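Local coordinates for protein nicotinate-nucleotide pyrophosphorylase (Ehrlichia chaffeensis, PDB 3L0G) that probably catalyses the transfer of a phosphoribosyl group to quinolinate with loss of carbon dioxide, giving nicotinate mononucleotide on the route to NAD, at residues I59-N64 with S100-G105; N121-A126 with K288-D293; D179-K184 with K206-A211. One frame throughout, in Å; residues are numbered along the deposited sequence.

Contact 1: I59-N64 with S100-G105; sequences INTREN and STLVSG
I59 faces V103 as an antiparallel hydrogen-bonded pair and N60 faces T101 as a non-hydrogen-bonded one; the one-residue slip between the two pairs is a beta bulge, set between the inner strands of the four-stranded antiparallel sheet of the N-terminal domain. Backbone bonds come first. I59 N gives its hydrogen to V103 O at 2.9 Å, while I59 O accepts from L102 N at 3.0 Å, so both polar backbone atoms of I59 are used, by successive residues of the bulge. Beyond it, T61 N reaches S100 O at 2.9 Å.

A side chain extends the pairing. T61 OG1, lodged between its own N and carbonyl carbon (chi1 74°), accepts from S100 N at 3.0 Å, nearly straight at 168°, and has a second hydrogen bond with G97 O.

Apolar contacts gather on the face of I59 and V103, which helix 70-79 covers; I59 CG1 lies 4.3 Å from V103 CB. T61 CG2 touches L102 CD2 at 3.8 Å, the side chains crossing at about a right angle.

On the face of N60 and T101 these two run alongside each other, and T101 OG1 donates to N60 OD1 over 2.7 Å from 20° off the amide carbonyl plane.

Contact 2: N121-A126 with K288-D293; sequences NFIQHA and KDIGLD
I123 is the first residue of the 121-126 helical turn to meet the other segment, after N121 and F122, which face the second subunit, and I290 is its partner. I123 places CG1 between its own N and carbonyl carbon (chi1 65°), and the chain then extends so that CD1 comes to 3.6 Å from I290 CG2. The two isoleucines meet at a slant, with I123 CG1 also 4.0 Å from I290 CD1. I123 is modelled in two conformers, so these distances, taken from one of them, are less certain than the rest. I290 has further apolar neighbours: it packs on I59 of strand 54-61 and on L120, one turn earlier in the same helix, and is buried where the helix lies over the sheet.

Q124 follows, and both its main chain and its side chain take part. The stem of the side chain lies against the backbone of the other segment: Q124 CG is 3.1 Å from K288 O and 4.1 Å from I290 CB, the side chains of Q124 and I290 sliding past each other in opposite directions. The segment it touches illustrates how a chain can return to an earlier domain. Strand 290-294, reached after the alpha/beta barrel, comes back as an outermost strand of the N-terminal sheet, and helix 116-139 packs across its beginning. At the entrance to that strand K288 N donates to Q124 O at 3.3 Å, a long bond, reaching the oxygen from about 25° off the carbonyl plane.

H125, next along the helix, turns its bond to CB away from the strand, and its NE2 is hydrogen-bonded to D161 OD1.

Contact 3: D179-K184 with K206-A211; sequences DGVLIK and KNEYIA. With FMT (formic acid), chain J.
The parallel strands brought together where I183 meets A211 are the two ends of a beta-alpha-beta connection in the alpha/beta barrel of the C-terminal domain, with helices 185-191 and 194-204 making the passage between them. The strand at 181-183 is weakly bonded. Within these segments the strands share one direct hydrogen bond, I183 N to A211 O at 2.9 Å, almost straight at 171°; a backbone bond of I183 with E213 continues the pairing.

A water does the work of direct pairing nearer the start of the strands. It accepts from V181 N at 2.9 Å and donates both to E208 OE1, at 2.6 Å, and to Y209 O, at 2.7 Å. The bend of the E208 chain at chi2 helps to bring its carboxylate over to this water.

Side chains alternate between the two faces. L182 and A211 share one, where L182 CD1 presses on A211 CB at 3.5 Å, tighter than usual for two carbons. V181 and I210 are on the other, with V181 CB also 3.6 Å from Y209 O; the end of I183 reaches over, its CD1 3.8 Å from I210 CG2.

Beyond the pairing, K184 bends at its last torsion (chi4 -89°) and NZ is hydrogen-bonded to formate O2 at 3.0 Å. R174 NE and R151 NH2 bind the same formate, probably a crystallisation component; such a basic setting is consistent with a site for a carboxylate or other anion of the substrates. T45 of the second subunit approaches as well, its OG1 hydrogen-bonded with L182 N.

Helix 194-204 covers V181, I183 and I210 through I198 and L201, while A211 leans on M230 of strand 230-234. Strand 210-214 lies between 230-234 and 181-183, and 181-183 is an outermost strand of the chain's parallel sheet.

Read from the N terminus, the chain first closes a loop at contact 1, where 35 intervening residues separate two antiparallel strands of the N-terminal domain. Contact 2 opens only afterwards, on helix 116-139, and closes near the C terminus, so the barrel is spanned by it. Contact 3 lies within that long excursion and joins barrel strands separated by just 21 residues. Contacts 1 and 2 touch: strands 54-61 and 290-294 are neighbours in one sheet, and R62 NH1 forms a salt bridge with D293 OD2 at 2.8 Å. Contact 3 stands apart, its centre about 37 Å from that of contact 2, although both reach the second subunit.

Contact 1: I59-N64 with S100-G105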
ATOM      1  N   ILE C  59      28.123   1.219  -0.484  1.00 10.25           N
ATOM      2  CA  ILE C  59      27.383   1.962   0.505  1.00  9.97           C
ATOM      3  C   ILE C  59      28.249   1.895   1.736  1.00 10.10           C
ATOM      4  O   ILE C  59      28.446   0.817   2.269  1.00 10.37           O
ATOM      5  CB  ILE C  59      26.016   1.283   0.806  1.00 10.23           C
ATOM      6  CG1 ILE C  59      25.175   1.157  -0.474  1.00  9.36           C
ATOM      7  CG2 ILE C  59      25.269   2.022   1.907  1.00  9.26           C
ATOM      8  CD1 ILE C  59      24.231   2.271  -0.710  1.00 13.13           C
ATOM      9  N   ASN C  60      28.773   3.045   2.172  1.00  9.36           N
ATOM     10  CA  ASN C  60      29.789   3.117   3.199  1.00  8.84           C
ATOM     11  C   ASN C  60      29.318   3.991   4.340  1.00  8.53           C
ATOM     12  O   ASN C  60      28.785   5.075   4.121  1.00  8.07           O
ATOM     13  CB  ASN C  60      31.103   3.704   2.610  1.00  8.91           C
ATOM     14  CG  ASN C  60      31.817   2.730   1.692  1.00  9.40           C
ATOM     15  OD1 ASN C  60      31.802   1.509   1.934  1.00 10.68           O
ATOM     16  ND2 ASN C  60      32.471   3.260   0.649  1.00  7.47           N
ATOM     17  N   THR C  61      29.473   3.493   5.562  1.00  8.75           N
ATOM     18  CA  THR C  61      29.288   4.318   6.762  1.00  8.37           C
ATOM     19  C   THR C  61      30.357   5.407   6.862  1.00  9.43           C
ATOM     20  O   THR C  61      31.496   5.219   6.408  1.00  9.13           O
ATOM     21  CB  THR C  61      29.406   3.511   8.030  1.00  8.25           C
ATOM     22  OG1 THR C  61      30.789   3.184   8.274  1.00  7.69           O
ATOM     23  CG2 THR C  61      28.550   2.239   7.967  1.00  6.27           C
ATOM     24  N   ARG C  62      29.983   6.531   7.468  1.00  9.71           N
ATOM     25  CA  ARG C  62      30.916   7.598   7.764  1.00 10.11           C
ATOM     26  C   ARG C  62      31.150   7.726   9.267  1.00 10.08           C
ATOM     27  O   ARG C  62      31.771   8.702   9.697  1.00  9.85           O
ATOM     28  CB  ARG C  62      30.418   8.949   7.236  1.00 10.78           C
ATOM     29  CG  ARG C  62      29.792   8.970   5.852  1.00 13.28           C
ATOM     30  CD  ARG C  62      30.726   8.493   4.774  1.00 15.28           C
ATOM     31  NE  ARG C  62      30.216   8.846   3.447  1.00 17.45           N
ATOM     32  CZ  ARG C  62      30.662   8.350   2.290  1.00 18.11           C
ATOM     33  NH1 ARG C  62      31.644   7.437   2.255  1.00 18.32           N
ATOM     34  NH2 ARG C  62      30.104   8.768   1.154  1.00 17.95           N
ATOM     35  N   GLU C  63      30.664   6.760  10.061  1.00  9.84           N
ATOM     36  CA  GLU C  63      30.871   6.738  11.523  1.00  9.23           C
ATOM     37  C   GLU C  63      30.379   5.413  12.064  1.00  8.84           C
ATOM     38  O   GLU C  63      29.775   4.647  11.335  1.00  7.83           O
ATOM     39  CB  GLU C  63      30.073   7.844  12.204  1.00  9.63           C
ATOM     40  CG  GLU C  63      28.623   7.884  11.696  1.00 11.82           C
ATOM     41  CD  GLU C  63      27.723   8.884  12.397  1.00 14.21           C
ATOM     42  OE1 GLU C  63      27.846   9.081  13.620  1.00 17.50           O
ATOM     43  OE2 GLU C  63      26.847   9.433  11.706  1.00 15.89           O
ATOM     44  N   ASN C  64      30.617   5.173  13.354  1.00  8.30           N
ATOM     45  CA  ASN C  64      30.108   4.007  14.074  1.00  8.19           C
ATOM     46  C   ASN C  64      28.570   3.978  14.026  1.00  8.37           C
ATOM     47  O   ASN C  64      27.929   5.018  14.138  1.00  8.31           O
ATOM     48  CB  ASN C  64      30.525   4.062  15.566  1.00  8.37           C
ATOM     49  CG  ASN C  64      32.029   3.779  15.806  1.00  7.87           C
ATOM     50  OD1 ASN C  64      32.790   3.542  14.886  1.00 10.12           O
ATOM     51  ND2 ASN C  64      32.430   3.784  17.072  1.00  8.94           N
ATOM     52  N   SER C 100      33.008   1.627   7.061  1.00 12.18           N
ATOM     53  CA  SER C 100      32.654   0.258   6.855  1.00 11.64           C
ATOM     54  C   SER C 100      31.710   0.152   5.646  1.00 10.46           C
ATOM     55  O   SER C 100      30.711   0.902   5.569  1.00 11.49           O
ATOM     56  CB  SER C 100      31.975  -0.264   8.124  1.00 11.81           C
ATOM     57  OG  SER C 100      31.529  -1.590   7.930  1.00 14.61           O
ATOM     58  N   THR C 101      32.000  -0.795   4.747  1.00  9.18           N
ATOM     59  CA  THR C 101      31.174  -1.145   3.605  1.00  7.98           C
ATOM     60  C   THR C 101      30.064  -2.108   3.991  1.00  8.62           C
ATOM     61  O   THR C 101      30.298  -3.274   4.346  1.00  9.06           O
ATOM     62  CB  THR C 101      32.016  -1.767   2.461  1.00  9.48           C
ATOM     63  OG1 THR C 101      33.082  -0.876   2.115  1.00  5.37           O
ATOM     64  CG2 THR C 101      31.145  -2.038   1.185  1.00  8.97           C
ATOM     65  N   LEU C 102      28.839  -1.598   3.935  1.00  8.04           N
ATOM     66  CA  LEU C 102      27.661  -2.374   4.205  1.00  7.94           C
ATOM     67  C   LEU C 102      27.310  -3.261   3.013  1.00  8.31           C
ATOM     68  O   LEU C 102      26.937  -4.407   3.195  1.00  7.69           O
ATOM     69  CB  LEU C 102      26.486  -1.431   4.481  1.00  8.63           C
ATOM     70  CG  LEU C 102      26.631  -0.414   5.633  1.00  7.65           C
ATOM     71  CD1 LEU C 102      25.255   0.234   5.919  1.00  9.16           C
ATOM     72  CD2 LEU C 102      27.163  -1.122   6.862  1.00  7.86           C
ATOM     73  N   VAL C 103      27.389  -2.695   1.806  1.00  8.12           N
ATOM     74  CA  VAL C 103      27.017  -3.375   0.572  1.00  8.33           C
ATOM     75  C   VAL C 103      27.932  -2.862  -0.505  1.00  8.50           C
ATOM     76  O   VAL C 103      28.322  -1.696  -0.494  1.00  8.59           O
ATOM     77  CB  VAL C 103      25.537  -3.050   0.160  1.00  8.94           C
ATOM     78  CG1 VAL C 103      25.173  -3.742  -1.135  1.00  9.22           C
ATOM     79  CG2 VAL C 103      24.566  -3.467   1.250  1.00 10.14           C
ATOM     80  N   SER C 104      28.307  -3.721  -1.437  1.00  8.94           N
ATOM     81  CA  SER C 104      29.057  -3.275  -2.577  1.00  9.02           C
ATOM     82  C   SER C 104      28.568  -4.013  -3.811  1.00 10.22           C
ATOM     83  O   SER C 104      27.901  -5.052  -3.722  1.00 10.37           O
ATOM     84  CB  SER C 104      30.553  -3.528  -2.355  1.00  9.45           C
ATOM     85  OG  SER C 104      30.849  -4.905  -2.406  1.00  8.83           O
ATOM     86  N   GLY C 105      28.904  -3.492  -4.974  1.00 10.79           N
ATOM     87  CA  GLY C 105      28.543  -4.182  -6.201  1.00 11.87           C
ATOM     88  C   GLY C 105      28.840  -3.437  -7.483  1.00 12.23           C
ATOM     89  O   GLY C 105      29.643  -2.488  -7.496  1.00 12.44           O
TER

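Contact 2: N121-A126 with K288-D293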
ATOM      1  N   ASN C 121      18.083   7.356   2.539  1.00  8.09           N
ATOM      2  CA  ASN C 121      17.204   7.968   3.572  1.00  7.50           C
ATOM      3  C   ASN C 121      16.661   6.879   4.470  1.00  7.49           C
ATOM      4  O   ASN C 121      16.582   7.043   5.717  1.00  6.04           O
ATOM      5  CB  ASN C 121      16.075   8.823   2.974  1.00  7.64           C
ATOM      6  CG  ASN C 121      16.577  10.145   2.358  1.00  7.36           C
ATOM      7  OD1 ASN C 121      17.676  10.610   2.657  1.00 11.18           O
ATOM      8  ND2 ASN C 121      15.781  10.732   1.479  1.00  7.07           N
ATOM      9  N   PHE C 122      16.302   5.737   3.867  1.00  7.54           N
ATOM     10  CA  PHE C 122      15.839   4.596   4.699  1.00  7.15           C
ATOM     11  C   PHE C 122      16.895   4.101   5.697  1.00  7.83           C
ATOM     12  O   PHE C 122      16.598   3.977   6.899  1.00  7.88           O
ATOM     13  CB  PHE C 122      15.330   3.413   3.873  1.00  6.09           C
ATOM     14  CG  PHE C 122      13.897   3.557   3.397  1.00  6.57           C
ATOM     15  CD1 PHE C 122      13.600   3.509   2.059  1.00  6.95           C
ATOM     16  CD2 PHE C 122      12.861   3.706   4.280  1.00  6.32           C
ATOM     17  CE1 PHE C 122      12.287   3.621   1.604  1.00  4.24           C
ATOM     18  CE2 PHE C 122      11.527   3.793   3.841  1.00  5.95           C
ATOM     19  CZ  PHE C 122      11.256   3.765   2.504  1.00  4.97           C
ATOM     20  N   ILE C 123      18.108   3.793   5.228  1.00  8.22           N
ATOM     21  CA  ILE C 123      19.090   3.153   6.109  0.50  7.52           C
ATOM     22  C   ILE C 123      19.650   4.142   7.117  1.00  7.98           C
ATOM     23  O   ILE C 123      19.944   3.781   8.251  1.00  6.27           O
ATOM     24  CB  ILE C 123      20.207   2.422   5.343  0.50  7.88           C
ATOM     25  CG1 ILE C 123      21.074   3.389   4.538  0.50  6.59           C
ATOM     26  CG2 ILE C 123      19.595   1.327   4.459  0.50  8.14           C
ATOM     27  CD1 ILE C 123      22.121   2.697   3.723  0.50  7.07           C
ATOM     28  N   GLN C 124      19.757   5.407   6.719  1.00  8.04           N
ATOM     29  CA  GLN C 124      20.179   6.444   7.643  1.00  8.12           C
ATOM     30  C   GLN C 124      19.137   6.649   8.782  1.00  8.02           C
ATOM     31  O   GLN C 124      19.507   6.863   9.933  1.00  7.95           O
ATOM     32  CB  GLN C 124      20.418   7.766   6.895  1.00  8.71           C
ATOM     33  CG  GLN C 124      21.608   7.771   5.934  1.00 10.03           C
ATOM     34  CD  GLN C 124      21.845   9.176   5.338  1.00 14.27           C
ATOM     35  OE1 GLN C 124      22.640   9.943   5.841  1.00 18.76           O
ATOM     36  NE2 GLN C 124      21.117   9.511   4.333  1.00 11.77           N
ATOM     37  N   HIS C 125      17.850   6.623   8.442  1.00  7.69           N
ATOM     38  CA  HIS C 125      16.778   6.695   9.445  1.00  6.96           C
ATOM     39  C   HIS C 125      16.777   5.451  10.335  1.00  7.16           C
ATOM     40  O   HIS C 125      16.874   5.552  11.588  1.00  6.86           O
ATOM     41  CB  HIS C 125      15.459   6.797   8.711  1.00  7.01           C
ATOM     42  CG  HIS C 125      14.243   6.859   9.587  1.00  7.85           C
ATOM     43  ND1 HIS C 125      13.562   8.034   9.814  1.00  6.04           N
ATOM     44  CD2 HIS C 125      13.551   5.887  10.233  1.00  5.59           C
ATOM     45  CE1 HIS C 125      12.507   7.778  10.580  1.00  6.53           C
ATOM     46  NE2 HIS C 125      12.491   6.488  10.856  1.00  5.99           N
ATOM     47  N   ALA C 126      16.685   4.272   9.702  1.00  5.84           N
ATOM     48  CA  ALA C 126      16.602   3.019  10.450  1.00  5.75           C
ATOM     49  C   ALA C 126      17.837   2.847  11.328  1.00  5.66           C
ATOM     50  O   ALA C 126      17.710   2.462  12.478  1.00  5.05           O
ATOM     51  CB  ALA C 126      16.395   1.789   9.519  1.00  4.34           C
ATOM     52  N   LYS C 288      22.142   8.471  11.040  1.00 10.57           N
ATOM     53  CA  LYS C 288      23.549   8.157  10.818  1.00 10.62           C
ATOM     54  C   LYS C 288      23.957   8.547   9.403  1.00 11.01           C
ATOM     55  O   LYS C 288      23.146   8.579   8.467  1.00 11.16           O
ATOM     56  CB  LYS C 288      23.819   6.683  11.062  1.00 10.80           C
ATOM     57  CG  LYS C 288      23.632   6.267  12.515  1.00 12.29           C
ATOM     58  CD  LYS C 288      24.584   7.056  13.408  1.00 12.93           C
ATOM     59  CE  LYS C 288      24.762   6.415  14.742  1.00 15.01           C
ATOM     60  NZ  LYS C 288      25.650   7.244  15.600  1.00 14.71           N
ATOM     61  N   ASP C 289      25.233   8.854   9.265  1.00 10.91           N
ATOM     62  CA  ASP C 289      25.790   9.293   8.025  1.00 10.99           C
ATOM     63  C   ASP C 289      26.341   8.075   7.298  1.00 11.03           C
ATOM     64  O   ASP C 289      27.266   7.383   7.794  1.00 12.41           O
ATOM     65  CB  ASP C 289      26.875  10.363   8.299  1.00 11.00           C
ATOM     66  CG  ASP C 289      27.348  11.046   7.046  1.00 13.49           C
ATOM     67  OD1 ASP C 289      26.840  10.690   5.961  1.00 14.84           O
ATOM     68  OD2 ASP C 289      28.262  11.915   7.135  1.00 14.50           O
ATOM     69  N   ILE C 290      25.747   7.824   6.136  1.00 10.44           N
ATOM     70  CA  ILE C 290      26.033   6.680   5.258  1.00 10.34           C
ATOM     71  C   ILE C 290      25.915   7.203   3.832  1.00 10.34           C
ATOM     72  O   ILE C 290      24.991   7.946   3.543  1.00  9.81           O
ATOM     73  CB  ILE C 290      25.000   5.551   5.464  1.00 10.25           C
ATOM     74  CG1 ILE C 290      25.001   5.095   6.932  1.00  8.76           C
ATOM     75  CG2 ILE C 290      25.265   4.356   4.520  1.00  9.83           C
ATOM     76  CD1 ILE C 290      23.817   4.162   7.329  1.00  6.86           C
ATOM     77  N   GLY C 291      26.854   6.850   2.955  1.00 10.49           N
ATOM     78  CA  GLY C 291      26.863   7.402   1.588  1.00 10.42           C
ATOM     79  C   GLY C 291      27.000   6.363   0.516  1.00 10.13           C
ATOM     80  O   GLY C 291      27.277   5.227   0.818  1.00  9.76           O
ATOM     81  N   LEU C 292      26.826   6.773  -0.741  1.00 10.64           N
ATOM     82  CA  LEU C 292      27.000   5.912  -1.896  1.00 10.74           C
ATOM     83  C   LEU C 292      28.235   6.394  -2.656  1.00 11.37           C
ATOM     84  O   LEU C 292      28.246   7.496  -3.190  1.00 10.20           O
ATOM     85  CB  LEU C 292      25.772   5.974  -2.805  1.00 11.64           C
ATOM     86  CG  LEU C 292      25.836   5.115  -4.089  1.00 11.10           C
ATOM     87  CD1 LEU C 292      26.086   3.661  -3.762  1.00 10.74           C
ATOM     88  CD2 LEU C 292      24.543   5.252  -4.900  1.00 11.01           C
ATOM     89  N   ASP C 293      29.275   5.571  -2.670  1.00 12.00           N
ATOM     90  CA  ASP C 293      30.547   5.925  -3.275  1.00 12.50           C
ATOM     91  C   ASP C 293      30.644   5.139  -4.572  1.00 13.42           C
ATOM     92  O   ASP C 293      30.392   3.926  -4.582  1.00 14.03           O
ATOM     93  CB  ASP C 293      31.726   5.587  -2.353  1.00 11.94           C
ATOM     94  CG  ASP C 293      31.804   6.504  -1.095  1.00 13.49           C
ATOM     95  OD1 ASP C 293      31.427   7.698  -1.150  1.00 14.00           O
ATOM     96  OD2 ASP C 293      32.266   6.037  -0.034  1.00 10.99           O
TER

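Contact 3: D179-K184 with K206-A211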
ATOM      1  N   ASP C 179      -3.720  -3.935  19.117  1.00 12.81           N
ATOM      2  CA  ASP C 179      -3.154  -5.195  19.658  1.00 14.29           C
ATOM      3  C   ASP C 179      -2.653  -5.144  21.099  1.00 14.15           C
ATOM      4  O   ASP C 179      -1.857  -5.989  21.509  1.00 15.03           O
ATOM      5  CB  ASP C 179      -2.043  -5.743  18.758  1.00 15.06           C
ATOM      6  CG  ASP C 179      -0.902  -4.780  18.614  1.00 16.33           C
ATOM      7  OD1 ASP C 179       0.289  -5.204  18.502  1.00 16.90           O
ATOM      8  OD2 ASP C 179      -1.212  -3.566  18.614  1.00 19.82           O
ATOM      9  N   GLY C 180      -3.117  -4.163  21.858  1.00 13.10           N
ATOM     10  CA  GLY C 180      -2.977  -4.191  23.292  1.00 12.09           C
ATOM     11  C   GLY C 180      -3.776  -3.074  23.940  1.00 11.31           C
ATOM     12  O   GLY C 180      -4.045  -2.054  23.321  1.00 10.97           O
ATOM     13  N   VAL C 181      -4.135  -3.288  25.196  1.00 10.33           N
ATOM     14  CA  VAL C 181      -4.845  -2.303  26.001  1.00  9.04           C
ATOM     15  C   VAL C 181      -3.843  -1.410  26.728  1.00  9.80           C
ATOM     16  O   VAL C 181      -2.864  -1.886  27.346  1.00  9.49           O
ATOM     17  CB  VAL C 181      -5.783  -2.976  27.012  1.00  8.88           C
ATOM     18  CG1 VAL C 181      -6.222  -1.961  28.111  1.00  7.17           C
ATOM     19  CG2 VAL C 181      -6.992  -3.592  26.262  1.00  7.98           C
ATOM     20  N   LEU C 182      -4.067  -0.106  26.633  1.00  9.60           N
ATOM     21  CA  LEU C 182      -3.275   0.841  27.420  1.00  9.93           C
ATOM     22  C   LEU C 182      -4.198   1.995  27.720  1.00  8.86           C
ATOM     23  O   LEU C 182      -4.496   2.781  26.836  1.00  8.54           O
ATOM     24  CB  LEU C 182      -2.009   1.308  26.667  1.00  9.75           C
ATOM     25  CG  LEU C 182      -1.148   2.310  27.463  1.00 12.32           C
ATOM     26  CD1 LEU C 182      -0.693   1.703  28.792  1.00 10.97           C
ATOM     27  CD2 LEU C 182       0.071   2.775  26.652  1.00 15.22           C
ATOM     28  N   ILE C 183      -4.668   2.035  28.970  1.00  8.71           N
ATOM     29  CA  ILE C 183      -5.593   3.034  29.447  1.00  7.94           C
ATOM     30  C   ILE C 183      -4.763   4.246  29.771  1.00  9.04           C
ATOM     31  O   ILE C 183      -3.792   4.158  30.521  1.00  8.78           O
ATOM     32  CB  ILE C 183      -6.333   2.542  30.721  1.00  7.73           C
ATOM     33  CG1 ILE C 183      -7.084   1.211  30.397  1.00  6.00           C
ATOM     34  CG2 ILE C 183      -7.254   3.635  31.272  1.00  8.27           C
ATOM     35  CD1 ILE C 183      -7.741   0.543  31.562  1.00  3.51           C
ATOM     36  N   LYS C 184      -5.158   5.376  29.199  1.00  9.85           N
ATOM     37  CA  LYS C 184      -4.349   6.580  29.183  1.00  9.92           C
ATOM     38  C   LYS C 184      -4.961   7.663  30.014  1.00  9.03           C
ATOM     39  O   LYS C 184      -6.139   7.574  30.378  1.00  9.54           O
ATOM     40  CB  LYS C 184      -4.138   7.017  27.728  1.00 11.05           C
ATOM     41  CG  LYS C 184      -3.162   6.080  27.031  1.00 13.21           C
ATOM     42  CD  LYS C 184      -2.747   6.541  25.648  1.00 16.71           C
ATOM     43  CE  LYS C 184      -1.738   5.595  25.017  1.00 17.20           C
ATOM     44  NZ  LYS C 184      -0.291   5.899  25.319  1.00 20.18           N
ATOM     45  N   LYS C 206     -12.835  -9.815  28.212  1.00 21.96           N
ATOM     46  CA  LYS C 206     -12.590 -10.736  29.314  1.00 22.44           C
ATOM     47  C   LYS C 206     -11.140 -11.238  29.259  1.00 22.16           C
ATOM     48  O   LYS C 206     -10.617 -11.547  28.201  1.00 21.63           O
ATOM     49  CB  LYS C 206     -13.593 -11.914  29.259  1.00 22.31           C
ATOM     50  N   ASN C 207     -10.486 -11.299  30.410  1.00 22.59           N
ATOM     51  CA  ASN C 207      -9.084 -11.743  30.456  1.00 22.99           C
ATOM     52  C   ASN C 207      -8.136 -11.027  29.459  1.00 22.28           C
ATOM     53  O   ASN C 207      -7.250 -11.669  28.886  1.00 23.08           O
ATOM     54  CB  ASN C 207      -9.003 -13.263  30.246  1.00 23.33           C
ATOM     55  N   GLU C 208      -8.346  -9.724  29.230  1.00 21.28           N
ATOM     56  CA  GLU C 208      -7.357  -8.892  28.507  1.00 20.25           C
ATOM     57  C   GLU C 208      -6.313  -8.412  29.495  1.00 17.92           C
ATOM     58  O   GLU C 208      -6.647  -8.024  30.613  1.00 17.63           O
ATOM     59  CB  GLU C 208      -7.964  -7.647  27.847  1.00 20.66           C
ATOM     60  CG  GLU C 208      -8.334  -7.797  26.358  1.00 24.18           C
ATOM     61  CD  GLU C 208      -7.170  -7.987  25.421  1.00 27.13           C
ATOM     62  OE1 GLU C 208      -6.075  -7.433  25.683  1.00 30.62           O
ATOM     63  OE2 GLU C 208      -7.365  -8.690  24.398  1.00 30.84           O
ATOM     64  N   TYR C 209      -5.059  -8.442  29.066  1.00 15.63           N
ATOM     65  CA  TYR C 209      -3.965  -7.890  29.832  1.00 14.32           C
ATOM     66  C   TYR C 209      -4.200  -6.385  29.939  1.00 13.59           C
ATOM     67  O   TYR C 209      -4.441  -5.722  28.911  1.00 13.40           O
ATOM     68  CB  TYR C 209      -2.662  -8.168  29.092  1.00 14.12           C
ATOM     69  CG  TYR C 209      -1.399  -7.803  29.804  1.00 13.02           C
ATOM     70  CD1 TYR C 209      -0.620  -8.781  30.426  1.00 13.77           C
ATOM     71  CD2 TYR C 209      -0.930  -6.503  29.785  1.00 12.89           C
ATOM     72  CE1 TYR C 209       0.561  -8.448  31.045  1.00 13.53           C
ATOM     73  CE2 TYR C 209       0.241  -6.165  30.387  1.00 12.65           C
ATOM     74  CZ  TYR C 209       0.984  -7.133  31.023  1.00 13.31           C
ATOM     75  OH  TYR C 209       2.160  -6.780  31.608  1.00 12.81           O
ATOM     76  N   ILE C 210      -4.127  -5.830  31.143  1.00 11.99           N
ATOM     77  CA  ILE C 210      -4.460  -4.402  31.294  1.00 11.64           C
ATOM     78  C   ILE C 210      -3.277  -3.612  31.747  1.00 11.39           C
ATOM     79  O   ILE C 210      -2.776  -3.870  32.831  1.00 10.52           O
ATOM     80  CB  ILE C 210      -5.608  -4.168  32.295  1.00 11.22           C
ATOM     81  CG1 ILE C 210      -6.841  -4.993  31.895  1.00 11.30           C
ATOM     82  CG2 ILE C 210      -5.931  -2.688  32.364  1.00 10.89           C
ATOM     83  CD1 ILE C 210      -8.119  -4.640  32.664  1.00 11.92           C
ATOM     84  N   ALA C 211      -2.847  -2.654  30.907  1.00 11.34           N
ATOM     85  CA  ALA C 211      -1.881  -1.599  31.279  1.00 11.57           C
ATOM     86  C   ALA C 211      -2.574  -0.259  31.462  1.00 11.76           C
ATOM     87  O   ALA C 211      -3.500   0.057  30.727  1.00 11.49           O
ATOM     88  CB  ALA C 211      -0.807  -1.446  30.218  1.00 11.85           C
TER
HETATM   89  C   FMT J 301       1.719   3.217  23.265  1.00 12.40           C
HETATM   90  O1  FMT J 301       1.670   2.003  23.027  1.00 12.07           O
HETATM   91  O2  FMT J 301       0.719   3.946  23.265  1.00 12.46           O
HETATM   92  O   HOH W   1      -4.045  -5.976  26.268  1.00 11.04           O